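Local coordinates for protein chitosanase (Bacillus subtilis subsp. subtilis str. 168, PDB 7C6C) that hydrolyses internal beta-(1->4) linkages between glucosamine residues of partly acetylated chitosan as a secreted family 46 glycosyl hydrolase, at residues 77-81 with 82-86; 104-107 with 108-112; 121-124 with 125-128; 195-198 with 199-202; 215-219 with 220-224. All coordinates share one frame; numbering follows the deposited sequence.

Contact 1 of 5, residues 77-81 with 82-86; sequences RRLAK and EESDD
The carbonyl oxygen of R78 accepts the backbone N-H of E82, with R78 O 2.9 Å from E82 N, the last regular helical bond before the chain turns away. The end that follows is a Schellman motif. E83 takes up left-handed backbone angles (phi 48°, psi 49°), which swings two N-H groups back into the final turn: S84 N reaches L79 O at 3.0 Å, in the carbonyl plane and nearly straight, while E83 N meets A80 O at 3.2 Å from well above that carbonyl's plane.

Side chains follow the turn. E82 holds CG beside its backbone N (chi1 -61°) and stays extended, which lays the carboxylate along R78; its OE2 touches the aliphatic part, 3.4 Å from R78 CG, and the guanidinium instead forms a salt bridge with E75. L79 turns its CD2 branch across the exit of the chain, 3.4 Å from D86 O and 3.6 Å from S84 OG. That hydroxyl oxygen accepts D86 N at 3.1 Å, an ST turn that fixes the next bend. A water donates to both K81 O and E83 OE2.

The N-H groups of E82, E83 and S84 are thus satisfied within the last turn, with K81 O taking a water, and the charged ends of R78 and E82 probably attract each other only weakly, R78 NE and E82 OE2 being 4.8 Å apart.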
loop_
_atom_site.group_PDB
_atom_site.type_symbol
_atom_site.label_atom_id
_atom_site.label_comp_id
_atom_site.label_asym_id
_atom_site.label_seq_id
_atom_site.Cartn_x
_atom_site.Cartn_y
_atom_site.Cartn_z
ATOM N N ARG A 77 13.139 2.052 16.575
ATOM C CA ARG A 77 12.156 2.123 17.650
ATOM C C ARG A 77 11.899 3.569 18.063
ATOM O O ARG A 77 10.744 3.986 18.237
ATOM C CB ARG A 77 12.634 1.281 18.833
ATOM C CG ARG A 77 11.559 1.012 19.859
ATOM C CD ARG A 77 12.114 0.353 21.125
ATOM N NE ARG A 77 12.983 -0.783 20.820
ATOM C CZ ARG A 77 12.539 -1.989 20.479
ATOM N NH1 ARG A 77 11.231 -2.231 20.419
ATOM N NH2 ARG A 77 13.411 -2.959 20.202
ATOM N N ARG A 78 12.966 4.355 18.218
ATOM C CA ARG A 78 12.800 5.760 18.572
ATOM C C ARG A 78 12.067 6.529 17.480
ATOM O O ARG A 78 11.234 7.392 17.772
ATOM C CB ARG A 78 14.170 6.386 18.807
ATOM C CG ARG A 78 14.122 7.874 19.075
ATOM C CD ARG A 78 15.377 8.371 19.766
ATOM N NE ARG A 78 16.576 8.170 18.962
ATOM C CZ ARG A 78 17.753 8.715 19.254
ATOM N NH1 ARG A 78 17.868 9.495 20.321
ATOM N NH2 ARG A 78 18.809 8.495 18.478
ATOM N N LEU A 79 12.364 6.233 16.210
ATOM C CA LEU A 79 11.686 6.922 15.115
ATOM C C LEU A 79 10.199 6.616 15.116
ATOM O O LEU A 79 9.373 7.506 14.867
ATOM C CB LEU A 79 12.315 6.538 13.777
ATOM C CG LEU A 79 13.763 6.990 13.594
ATOM C CD1 LEU A 79 14.344 6.354 12.345
ATOM C CD2 LEU A 79 13.866 8.516 13.544
ATOM N N ALA A 80 9.832 5.367 15.409
ATOM C CA ALA A 80 8.424 5.011 15.516
ATOM C C ALA A 80 7.779 5.713 16.702
ATOM O O ALA A 80 6.675 6.260 16.587
ATOM C CB ALA A 80 8.295 3.495 15.652
ATOM N N LYS A 81 8.464 5.727 17.846
ATOM C CA LYS A 81 7.919 6.397 19.020
ATOM C C LYS A 81 7.652 7.869 18.745
ATOM O O LYS A 81 6.610 8.405 19.144
ATOM C CB LYS A 81 8.885 6.243 20.191
ATOM C CG LYS A 81 8.336 6.779 21.493
ATOM C CD LYS A 81 9.330 6.612 22.629
ATOM C CE LYS A 81 8.653 6.803 23.975
ATOM N NZ LYS A 81 8.011 8.137 24.072
ATOM N N GLU A 82 8.588 8.538 18.079
ATOM C CA GLU A 82 8.518 9.969 17.816
ATOM C C GLU A 82 7.768 10.310 16.536
ATOM O O GLU A 82 7.602 11.495 16.233
ATOM C CB GLU A 82 9.936 10.569 17.761
ATOM C CG GLU A 82 10.718 10.416 19.078
ATOM C CD GLU A 82 12.109 11.047 19.064
ATOM O OE1 GLU A 82 12.491 11.733 18.080
ATOM O OE2 GLU A 82 12.826 10.869 20.071
ATOM N N GLU A 83 7.324 9.312 15.773
ATOM C CA GLU A 83 6.733 9.537 14.451
ATOM C C GLU A 83 7.619 10.464 13.623
ATOM O O GLU A 83 7.161 11.440 13.023
ATOM C CB GLU A 83 5.304 10.064 14.547
ATOM C CG GLU A 83 4.398 9.179 15.361
ATOM C CD GLU A 83 2.996 9.732 15.435
ATOM O OE1 GLU A 83 2.312 9.737 14.391
ATOM O OE2 GLU A 83 2.590 10.172 16.527
ATOM N N SER A 84 8.906 10.139 13.590
ATOM C CA SER A 84 9.930 11.056 13.120
ATOM C C SER A 84 10.373 10.750 11.693
ATOM O O SER A 84 10.520 9.586 11.306
ATOM C CB SER A 84 11.131 10.953 14.047
ATOM O OG SER A 84 12.216 11.688 13.524
ATOM N N ASP A 85 10.623 11.817 10.931
ATOM C CA ASP A 85 11.148 11.787 9.570
ATOM C C ASP A 85 12.674 11.712 9.528
ATOM O O ASP A 85 13.255 11.650 8.442
ATOM C CB ASP A 85 10.649 13.055 8.859
ATOM C CG ASP A 85 11.039 13.139 7.394
ATOM O OD1 ASP A 85 10.649 12.257 6.600
ATOM O OD2 ASP A 85 11.684 14.147 7.021
ATOM N N ASP A 86 13.335 11.713 10.683
ATOM C CA ASP A 86 14.796 11.721 10.737
ATOM C C ASP A 86 15.379 10.458 10.117
ATOM O O ASP A 86 15.024 9.337 10.500
ATOM C CB ASP A 86 15.194 11.793 12.210
ATOM C CG ASP A 86 16.669 12.073 12.442
ATOM O OD1 ASP A 86 17.434 12.331 11.487
ATOM O OD2 ASP A 86 17.049 12.060 13.635
HETATM O O HOH W 1 4.952 10.656 18.659
#

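Contact 2 of 5, residues 104-107 with 108-112; sequences KEFR and AAQDK
F106 places CG opposite its backbone N (chi1 -166°), while Q110, one turn later, sets CG beside its own backbone N (chi1 -70°) and continues extended; these choices bring the phenyl ring and the carboxamide together. The amide nitrogen makes the touch, with Q110 NE2 3.3 Å from F106 CE2 and 3.6 Å from F106 CD2. It approaches the ring at a slant, the ring and amide planes being 73° apart.

The polar ends of this amide are held from elsewhere: NE2 donates to the carbonyl of Y27 and OE1 accepts from the backbone N of R43, which fixes the flip of the group. The ring of F106 is also met edge-to-face by W97 and Y60. D111 folds back over the carbonyl of R107, its CG 3.3 Å from R107 O, and its OD1 hydrogen-bonds the Y27 hydroxyl and forms a salt bridge with R43. R107 itself bends away to the carbonyl of A101.

On the backbone, Q110 N donates to F106 O at 3.1 Å, and D111 N to R107 O at 2.9 Å. Such i to i+4 pairing is that of an alpha-helix, here the first turns of the long helix 104-128, packed by A109 and F106 against helix 52-63.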
loop_
_atom_site.group_PDB
_atom_site.type_symbol
_atom_site.label_atom_id
_atom_site.label_comp_id
_atom_site.label_asym_id
_atom_site.label_seq_id
_atom_site.Cartn_x
_atom_site.Cartn_y
_atom_site.Cartn_z
ATOM N N LYS A 104 15.740 -14.911 1.127
ATOM C CA LYS A 104 14.478 -15.600 1.384
ATOM C C LYS A 104 13.859 -15.174 2.714
ATOM O O LYS A 104 12.662 -14.869 2.783
ATOM C CB LYS A 104 14.704 -17.111 1.345
ATOM C CG LYS A 104 13.472 -17.929 1.659
ATOM C CD LYS A 104 13.791 -19.419 1.690
ATOM C CE LYS A 104 12.612 -20.227 2.204
ATOM N NZ LYS A 104 12.927 -21.679 2.224
ATOM N N GLU A 105 14.657 -15.139 3.787
ATOM C CA GLU A 105 14.100 -14.805 5.096
ATOM C C GLU A 105 13.658 -13.347 5.164
ATOM O O GLU A 105 12.622 -13.034 5.760
ATOM C CB GLU A 105 15.105 -15.119 6.208
ATOM C CG GLU A 105 15.320 -16.615 6.459
ATOM C CD GLU A 105 14.190 -17.288 7.237
ATOM O OE1 GLU A 105 13.192 -16.621 7.588
ATOM O OE2 GLU A 105 14.304 -18.504 7.503
ATOM N N PHE A 106 14.426 -12.431 4.569
ATOM C CA PHE A 106 14.018 -11.032 4.617
ATOM C C PHE A 106 12.739 -10.808 3.825
ATOM O O PHE A 106 11.851 -10.065 4.263
ATOM C CB PHE A 106 15.131 -10.126 4.108
ATOM C CG PHE A 106 14.910 -8.674 4.439
ATOM C CD1 PHE A 106 14.735 -8.276 5.761
ATOM C CD2 PHE A 106 14.882 -7.698 3.443
ATOM C CE1 PHE A 106 14.529 -6.943 6.083
ATOM C CE2 PHE A 106 14.685 -6.360 3.766
ATOM C CZ PHE A 106 14.505 -5.986 5.081
ATOM N N ARG A 107 12.629 -11.437 2.653
ATOM C CA ARG A 107 11.398 -11.334 1.883
ATOM C C ARG A 107 10.224 -11.915 2.657
ATOM O O ARG A 107 9.129 -11.338 2.661
ATOM C CB ARG A 107 11.558 -12.009 0.520
ATOM C CG ARG A 107 12.591 -11.322 -0.370
ATOM C CD ARG A 107 13.053 -12.197 -1.516
ATOM N NE ARG A 107 12.003 -12.397 -2.506
ATOM C CZ ARG A 107 11.848 -11.654 -3.602
ATOM N NH1 ARG A 107 12.669 -10.643 -3.842
ATOM N NH2 ARG A 107 10.862 -11.917 -4.454
ATOM N N ALA A 108 10.441 -13.046 3.341
ATOM C CA ALA A 108 9.376 -13.657 4.134
ATOM C C ALA A 108 8.924 -12.739 5.266
ATOM O O ALA A 108 7.727 -12.665 5.574
ATOM C CB ALA A 108 9.826 -15.018 4.671
ATOM N N ALA A 109 9.865 -12.032 5.899
ATOM C CA ALA A 109 9.496 -11.093 6.957
ATOM C C ALA A 109 8.642 -9.962 6.402
ATOM O O ALA A 109 7.635 -9.574 7.008
ATOM C CB ALA A 109 10.751 -10.531 7.625
ATOM N N GLN A 110 9.024 -9.426 5.240
ATOM C CA GLN A 110 8.190 -8.419 4.590
ATOM C C GLN A 110 6.811 -8.968 4.244
ATOM O O GLN A 110 5.801 -8.275 4.413
ATOM C CB GLN A 110 8.874 -7.888 3.336
ATOM C CG GLN A 110 10.091 -7.026 3.604
ATOM C CD GLN A 110 10.566 -6.324 2.358
ATOM O OE1 GLN A 110 9.764 -5.753 1.621
ATOM N NE2 GLN A 110 11.868 -6.373 2.101
ATOM N N ASP A 111 6.746 -10.199 3.734
ATOM C CA ASP A 111 5.449 -10.780 3.400
ATOM C C ASP A 111 4.582 -10.921 4.643
ATOM O O ASP A 111 3.368 -10.696 4.592
ATOM C CB ASP A 111 5.627 -12.150 2.744
ATOM C CG ASP A 111 6.212 -12.078 1.350
ATOM O OD1 ASP A 111 6.220 -10.987 0.745
ATOM O OD2 ASP A 111 6.647 -13.141 0.853
ATOM N N LYS A 112 5.186 -11.309 5.768
ATOM C CA LYS A 112 4.411 -11.488 6.991
ATOM C C LYS A 112 3.853 -10.160 7.489
ATOM O O LYS A 112 2.675 -10.069 7.846
ATOM C CB LYS A 112 5.267 -12.156 8.064
ATOM C CG LYS A 112 4.541 -12.295 9.382
ATOM C CD LYS A 112 5.311 -13.153 10.385
ATOM C CE LYS A 112 5.393 -12.485 11.761
ATOM N NZ LYS A 112 5.509 -13.470 12.866
#

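Contact 3 of 5, residues 121-124 with 125-128; sequences PAMK and RSDN
S126 shares an acceptor with its own backbone, the familiar habit of a serine inside an alpha-helix, here in the last turns of helix 104-128. The carbonyl oxygen of A122 takes two bonds: S126 OG donates at 2.8 Å and S126 N at 3.0 Å, from opposite faces of the carbonyl plane. The hydroxyl gets there because OG lies beside the backbone N (chi1 -68°). This buried hydroxyl donates within its own turn, while its flanks touch R137 and M140 of helix 134-147.

The remaining amides follow the same ladder. R125 N gives an almost straight bond (172°) to P121 O at 3.0 Å, D127 N binds M123 O at 2.9 Å, and N128 N closes on K124 O, also at 2.9 Å. P121, lacking an N-H, leaves a kink where the bond to the preceding turn is missing.

R125 sends its guanidinium to a salt bridge with D149 and a cation-pi contact with Y157. K124 stretches out and crosses N128, whose ND2 is 4.0 Å from K124 CG. D127 O accepts from K172 NZ. The carboxylate of D127 folds back over the preceding turn, acceptor facing acceptor without a bond, D127 CG only 3.1 Å from M123 O.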
loop_
_atom_site.group_PDB
_atom_site.type_symbol
_atom_site.label_atom_id
_atom_site.label_comp_id
_atom_site.label_asym_id
_atom_site.label_seq_id
_atom_site.Cartn_x
_atom_site.Cartn_y
_atom_site.Cartn_z
ATOM N N PRO A 121 -6.161 -6.687 7.007
ATOM C CA PRO A 121 -7.084 -5.580 7.300
ATOM C C PRO A 121 -7.876 -5.116 6.090
ATOM O O PRO A 121 -9.060 -4.781 6.222
ATOM C CB PRO A 121 -6.155 -4.497 7.863
ATOM C CG PRO A 121 -5.041 -5.281 8.487
ATOM C CD PRO A 121 -4.808 -6.412 7.530
ATOM N N ALA A 122 -7.269 -5.105 4.900
ATOM C CA ALA A 122 -8.020 -4.732 3.706
ATOM C C ALA A 122 -9.153 -5.711 3.437
ATOM O O ALA A 122 -10.262 -5.300 3.077
ATOM C CB ALA A 122 -7.094 -4.648 2.494
ATOM N N MET A 123 -8.891 -7.013 3.584
ATOM C CA MET A 123 -9.942 -7.998 3.335
ATOM C C MET A 123 -11.022 -7.950 4.409
ATOM O O MET A 123 -12.202 -8.175 4.108
ATOM C CB MET A 123 -9.358 -9.409 3.208
ATOM C CG MET A 123 -8.393 -9.609 2.038
ATOM S SD MET A 123 -9.030 -9.109 0.417
ATOM C CE MET A 123 -8.285 -7.489 0.224
ATOM N N LYS A 124 -10.641 -7.657 5.656
ATOM C CA LYS A 124 -11.619 -7.567 6.734
ATOM C C LYS A 124 -12.550 -6.380 6.530
ATOM O O LYS A 124 -13.772 -6.508 6.664
ATOM C CB LYS A 124 -10.907 -7.472 8.084
ATOM C CG LYS A 124 -11.861 -7.344 9.263
ATOM C CD LYS A 124 -11.119 -7.211 10.584
ATOM C CE LYS A 124 -12.069 -7.357 11.763
ATOM N NZ LYS A 124 -11.397 -7.050 13.051
ATOM N N ARG A 125 -11.993 -5.209 6.213
ATOM C CA ARG A 125 -12.847 -4.051 5.969
ATOM C C ARG A 125 -13.679 -4.230 4.704
ATOM O O ARG A 125 -14.818 -3.751 4.640
ATOM C CB ARG A 125 -12.021 -2.763 5.924
ATOM C CG ARG A 125 -11.362 -2.396 7.257
ATOM C CD ARG A 125 -11.252 -0.885 7.438
ATOM N NE ARG A 125 -10.457 -0.501 8.608
ATOM C CZ ARG A 125 -10.953 -0.321 9.828
ATOM N NH1 ARG A 125 -12.247 -0.502 10.055
ATOM N NH2 ARG A 125 -10.152 0.035 10.821
ATOM N N SER A 126 -13.143 -4.935 3.701
ATOM C CA SER A 126 -13.931 -5.285 2.523
ATOM C C SER A 126 -15.127 -6.142 2.909
ATOM O O SER A 126 -16.249 -5.904 2.449
ATOM C CB SER A 126 -13.049 -6.034 1.523
ATOM O OG SER A 126 -12.062 -5.186 0.969
ATOM N N ASP A 127 -14.897 -7.153 3.756
ATOM C CA ASP A 127 -15.994 -7.985 4.237
ATOM C C ASP A 127 -17.014 -7.151 4.996
ATOM O O ASP A 127 -18.225 -7.321 4.814
ATOM C CB ASP A 127 -15.458 -9.085 5.153
ATOM C CG ASP A 127 -14.630 -10.114 4.418
ATOM O OD1 ASP A 127 -14.649 -10.120 3.170
ATOM O OD2 ASP A 127 -13.962 -10.922 5.101
ATOM N N ASN A 128 -16.541 -6.238 5.850
ATOM C CA ASN A 128 -17.459 -5.400 6.614
ATOM C C ASN A 128 -18.307 -4.518 5.708
ATOM O O ASN A 128 -19.463 -4.219 6.038
ATOM C CB ASN A 128 -16.689 -4.542 7.622
ATOM C CG ASN A 128 -15.953 -5.372 8.662
ATOM O OD1 ASN A 128 -16.295 -6.528 8.910
ATOM N ND2 ASN A 128 -14.944 -4.774 9.289
#

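Contact 4 of 5, residues 195-198 with 199-202; sequences PANH and DTRD
A 3-10 turn leads here into helix 201-205, beside the probable nucleophile D35, and carries a stack of H198 with R201. The guanidinium lies flat on the imidazole, centres 3.5 Å apart and planes 14° from parallel. R201 NH1 sits over one face of the ring toward its rim, 3.1 Å from H198 NE2, in a face contact without a hydrogen bond. The two side chains run alongside each other in the same direction, and R201 gets there by staying extended from CG to NE, its CD 3.6 Å from H198 O.

N197 begins an Asx turn: OD1 accepts D199 N at 3.0 Å, the donor standing above the amide plane. With CG opposite the backbone N (chi1 170°), N197 crosses T200 at about a right angle, its ND2 3.7 Å from T200 CG2. The 3-10 turn itself is closed by T200 N donating to N197 O at 3.3 Å, followed by a weak bond from R201 N to H198 O.

T200 occupies the N-cap position but makes no capping bond; its OG1 binds R37 NH1 instead. Its methyl CG2 packs 3.8 Å from P195 CG and 3.3 Å from N197 O. Before the turn, both carboxylate oxygens of D154 receive backbone N-H groups, from A196 and N197.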
loop_
_atom_site.group_PDB
_atom_site.type_symbol
_atom_site.label_atom_id
_atom_site.label_comp_id
_atom_site.label_asym_id
_atom_site.label_seq_id
_atom_site.Cartn_x
_atom_site.Cartn_y
_atom_site.Cartn_z
ATOM N N PRO A 195 -4.665 16.060 0.751
ATOM C CA PRO A 195 -4.698 15.311 2.008
ATOM C C PRO A 195 -4.685 16.243 3.206
ATOM O O PRO A 195 -4.177 17.367 3.148
ATOM C CB PRO A 195 -3.411 14.481 1.961
ATOM C CG PRO A 195 -2.504 15.244 1.067
ATOM C CD PRO A 195 -3.380 15.905 0.045
ATOM N N ALA A 196 -5.263 15.757 4.306
ATOM C CA ALA A 196 -5.166 16.485 5.564
ATOM C C ALA A 196 -3.718 16.613 6.020
ATOM O O ALA A 196 -3.341 17.620 6.625
ATOM C CB ALA A 196 -6.006 15.790 6.637
ATOM N N ASN A 197 -2.893 15.614 5.728
ATOM C CA ASN A 197 -1.486 15.598 6.120
ATOM C C ASN A 197 -0.694 16.359 5.064
ATOM O O ASN A 197 -0.460 15.856 3.960
ATOM C CB ASN A 197 -1.029 14.149 6.245
ATOM C CG ASN A 197 0.469 14.007 6.404
ATOM O OD1 ASN A 197 1.170 14.951 6.757
ATOM N ND2 ASN A 197 0.967 12.804 6.158
ATOM N N HIS A 198 -0.276 17.583 5.403
ATOM C CA HIS A 198 0.431 18.411 4.434
ATOM C C HIS A 198 1.782 17.826 4.049
ATOM O O HIS A 198 2.274 18.111 2.953
ATOM C CB HIS A 198 0.615 19.828 4.971
ATOM C CG HIS A 198 -0.669 20.566 5.180
ATOM N ND1 HIS A 198 -0.723 21.821 5.745
ATOM C CD2 HIS A 198 -1.949 20.222 4.899
ATOM C CE1 HIS A 198 -1.982 22.219 5.805
ATOM N NE2 HIS A 198 -2.745 21.269 5.298
ATOM N N ASP A 199 2.394 17.016 4.926
ATOM C CA ASP A 199 3.714 16.459 4.638
ATOM C C ASP A 199 3.706 15.649 3.346
ATOM O O ASP A 199 4.731 15.556 2.660
ATOM C CB ASP A 199 4.166 15.517 5.767
ATOM C CG ASP A 199 4.488 16.230 7.072
ATOM O OD1 ASP A 199 4.681 17.464 7.064
ATOM O OD2 ASP A 199 4.584 15.528 8.113
ATOM N N THR A 200 2.573 15.034 3.013
ATOM C CA THR A 200 2.505 14.040 1.951
ATOM C C THR A 200 1.888 14.576 0.658
ATOM O O THR A 200 1.648 13.801 -0.273
ATOM C CB THR A 200 1.764 12.788 2.449
ATOM O OG1 THR A 200 2.038 11.688 1.571
ATOM C CG2 THR A 200 0.250 13.016 2.528
ATOM N N ARG A 201 1.611 15.873 0.600
ATOM C CA ARG A 201 0.983 16.472 -0.576
ATOM C C ARG A 201 1.715 16.245 -1.880
ATOM O O ARG A 201 1.131 15.788 -2.852
ATOM C CB ARG A 201 0.852 17.981 -0.398
ATOM C CG ARG A 201 -0.237 18.425 0.542
ATOM C CD ARG A 201 -0.006 19.888 0.886
ATOM N NE ARG A 201 -1.198 20.540 1.401
ATOM C CZ ARG A 201 -1.197 21.736 1.972
ATOM N NH1 ARG A 201 -2.333 22.257 2.412
ATOM N NH2 ARG A 201 -0.061 22.406 2.110
ATOM N N ASP A 202 2.994 16.588 -1.904
ATOM C CA ASP A 202 3.772 16.467 -3.138
ATOM C C ASP A 202 3.765 15.035 -3.653
ATOM O O ASP A 202 3.515 14.787 -4.839
ATOM C CB ASP A 202 5.218 16.914 -2.906
ATOM C CG ASP A 202 5.393 18.418 -2.925
ATOM O OD1 ASP A 202 4.410 19.154 -3.157
ATOM O OD2 ASP A 202 6.537 18.865 -2.696
#

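Contact 5 of 5, residues 215-219 with 220-224; sequences RSIAK and ENNYN
Backbone hydrogen bonds dominate where I217 and A218 meet the residues that leave the helix. N221 has left-handed angles (phi 60°, psi 39°), and two N-H groups turn back into the last turn: N222 N donates to I217 O at 3.1 Å, nearly straight, and N221 N to A218 O at 2.8 Å, from well above the carbonyl plane. This pair defines a Schellman motif. One residue earlier, E220 N is shared, with a bond to S216 O at 3.0 Å and a weak one to I217 O. The carbonyl of I217 therefore receives both N222 N and, feebly, E220 N.

Van der Waals packing joins the same residues through their side chains. I217 uses its CG2 branch, which stands opposite the backbone N, to reach N222 O at 3.5 Å and N222 CB at 3.8 Å across the motif. Y223 folds back over A218, with an apolar contact of 3.8 Å between A218 CB and Y223 CZ; A218 CB also lies 3.4 Å from Y223 OH, while Y223 CE1 comes within 3.5 Å of A218 O.

Polar side chains find other partners. N222 OD1 accepts from the backbone N of N226, N221 OD1 from K178, and S216 OG bonds one turn earlier to the carbonyl of D212, a residue of the pocket that holds the hydroxybutanedioic acid.

The turn ends helix 209-219 and starts the loop toward strand 229-233. I217, A218 and Y223 rest on L135 of helix 134-147, and Y223 also touches K178 and L181 of helix 177-193.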
loop_
_atom_site.group_PDB
_atom_site.type_symbol
_atom_site.label_atom_id
_atom_site.label_comp_id
_atom_site.label_asym_id
_atom_site.label_seq_id
_atom_site.Cartn_x
_atom_site.Cartn_y
_atom_site.Cartn_z
ATOM N N ARG A 215 -9.634 2.599 -12.174
ATOM C CA ARG A 215 -10.911 2.892 -12.808
ATOM C C ARG A 215 -10.983 2.311 -14.212
ATOM O O ARG A 215 -12.055 1.878 -14.646
ATOM C CB ARG A 215 -11.164 4.399 -12.827
ATOM C CG ARG A 215 -12.648 4.723 -12.909
ATOM C CD ARG A 215 -12.935 6.192 -13.120
ATOM N NE ARG A 215 -12.387 7.058 -12.075
ATOM C CZ ARG A 215 -13.005 7.371 -10.936
ATOM N NH1 ARG A 215 -14.203 6.869 -10.646
ATOM N NH2 ARG A 215 -12.420 8.195 -10.078
ATOM N N SER A 216 -9.859 2.292 -14.938
ATOM C CA SER A 216 -9.871 1.735 -16.289
ATOM C C SER A 216 -10.202 0.251 -16.281
ATOM O O SER A 216 -10.831 -0.246 -17.222
ATOM C CB SER A 216 -8.531 1.987 -16.978
ATOM O OG SER A 216 -8.369 3.367 -17.273
ATOM N N ILE A 217 -9.784 -0.474 -15.239
ATOM C CA ILE A 217 -10.165 -1.878 -15.109
ATOM C C ILE A 217 -11.675 -1.995 -14.934
ATOM O O ILE A 217 -12.331 -2.840 -15.560
ATOM C CB ILE A 217 -9.398 -2.538 -13.947
ATOM C CG1 ILE A 217 -7.880 -2.402 -14.134
ATOM C CG2 ILE A 217 -9.818 -3.991 -13.801
ATOM C CD1 ILE A 217 -7.075 -2.897 -12.957
ATOM N N ALA A 218 -12.250 -1.133 -14.088
ATOM C CA ALA A 218 -13.699 -1.102 -13.920
ATOM C C ALA A 218 -14.396 -0.796 -15.238
ATOM O O ALA A 218 -15.419 -1.409 -15.563
ATOM C CB ALA A 218 -14.076 -0.057 -12.871
ATOM N N LYS A 219 -13.841 0.126 -16.025
ATOM C CA LYS A 219 -14.470 0.529 -17.278
ATOM C C LYS A 219 -14.356 -0.539 -18.361
ATOM O O LYS A 219 -15.125 -0.511 -19.332
ATOM C CB LYS A 219 -13.904 1.876 -17.733
ATOM C CG LYS A 219 -14.311 3.052 -16.839
ATOM C CD LYS A 219 -13.628 4.348 -17.281
ATOM C CE LYS A 219 -14.037 5.547 -16.443
ATOM N NZ LYS A 219 -15.411 6.010 -16.771
ATOM N N GLU A 220 -13.429 -1.485 -18.210
ATOM C CA GLU A 220 -13.405 -2.683 -19.043
ATOM C C GLU A 220 -14.374 -3.745 -18.550
ATOM O O GLU A 220 -14.496 -4.798 -19.190
ATOM C CB GLU A 220 -11.992 -3.264 -19.124
ATOM C CG GLU A 220 -11.034 -2.374 -19.886
ATOM C CD GLU A 220 -9.648 -2.965 -20.064
ATOM O OE1 GLU A 220 -9.390 -4.123 -19.655
ATOM O OE2 GLU A 220 -8.800 -2.255 -20.626
ATOM N N ASN A 221 -15.061 -3.479 -17.438
ATOM C CA ASN A 221 -15.933 -4.448 -16.775
ATOM C C ASN A 221 -15.171 -5.699 -16.341
ATOM O O ASN A 221 -15.680 -6.815 -16.415
ATOM C CB ASN A 221 -17.185 -4.789 -17.586
ATOM C CG ASN A 221 -18.275 -5.388 -16.725
ATOM O OD1 ASN A 221 -18.396 -5.065 -15.541
ATOM N ND2 ASN A 221 -19.075 -6.266 -17.312
ATOM N N ASN A 222 -13.949 -5.514 -15.869
ATOM C CA ASN A 222 -13.114 -6.630 -15.420
ATOM C C ASN A 222 -13.097 -6.705 -13.890
ATOM O O ASN A 222 -12.048 -6.670 -13.243
ATOM C CB ASN A 222 -11.710 -6.500 -16.009
ATOM C CG ASN A 222 -10.841 -7.712 -15.750
ATOM O OD1 ASN A 222 -11.339 -8.789 -15.409
ATOM N ND2 ASN A 222 -9.524 -7.545 -15.911
ATOM N N TYR A 223 -14.298 -6.813 -13.301
ATOM C CA TYR A 223 -14.428 -6.795 -11.844
ATOM C C TYR A 223 -13.923 -8.070 -11.182
ATOM O O TYR A 223 -13.651 -8.056 -9.976
ATOM C CB TYR A 223 -15.864 -6.488 -11.427
ATOM C CG TYR A 223 -16.230 -5.038 -11.614
ATOM C CD1 TYR A 223 -16.686 -4.580 -12.842
ATOM C CD2 TYR A 223 -16.113 -4.123 -10.573
ATOM C CE1 TYR A 223 -17.025 -3.260 -13.032
ATOM C CE2 TYR A 223 -16.443 -2.790 -10.757
ATOM C CZ TYR A 223 -16.903 -2.370 -11.997
ATOM O OH TYR A 223 -17.248 -1.056 -12.216
ATOM N N ASN A 224 -13.786 -9.163 -11.928
ATOM C CA ASN A 224 -13.174 -10.372 -11.393
ATOM C C ASN A 224 -11.656 -10.347 -11.478
ATOM O O ASN A 224 -11.010 -11.305 -11.035
ATOM C CB ASN A 224 -13.706 -11.619 -12.100
ATOM C CG ASN A 224 -13.541 -12.876 -11.262
ATOM O OD1 ASN A 224 -13.885 -12.899 -10.080
ATOM N ND2 ASN A 224 -13.003 -13.920 -11.865
#

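Overall arrangement
Contact 1 is a surface contact; contacts 2 to 5 are all partly buried. Contacts 1 and 5 both end a helix in a Schellman motif, yet lie about 40 Å apart between centres, on opposite sides of the chain's centre; contact 1 has a water bridge, contact 5 rests on two other helices. Contacts 2 and 3 share helix 104-128, near its beginning and at its end, and differ in chemistry: ring against amide in one, a hydroxyl doubling a backbone bond in the other. Contact 4 leads from a loop through a 3-10 turn into a helix, carries a guanidinium-imidazole stack, and comes nearest to the probable nucleophile D35; contacts 3 and 5 lie away from the active-site residues.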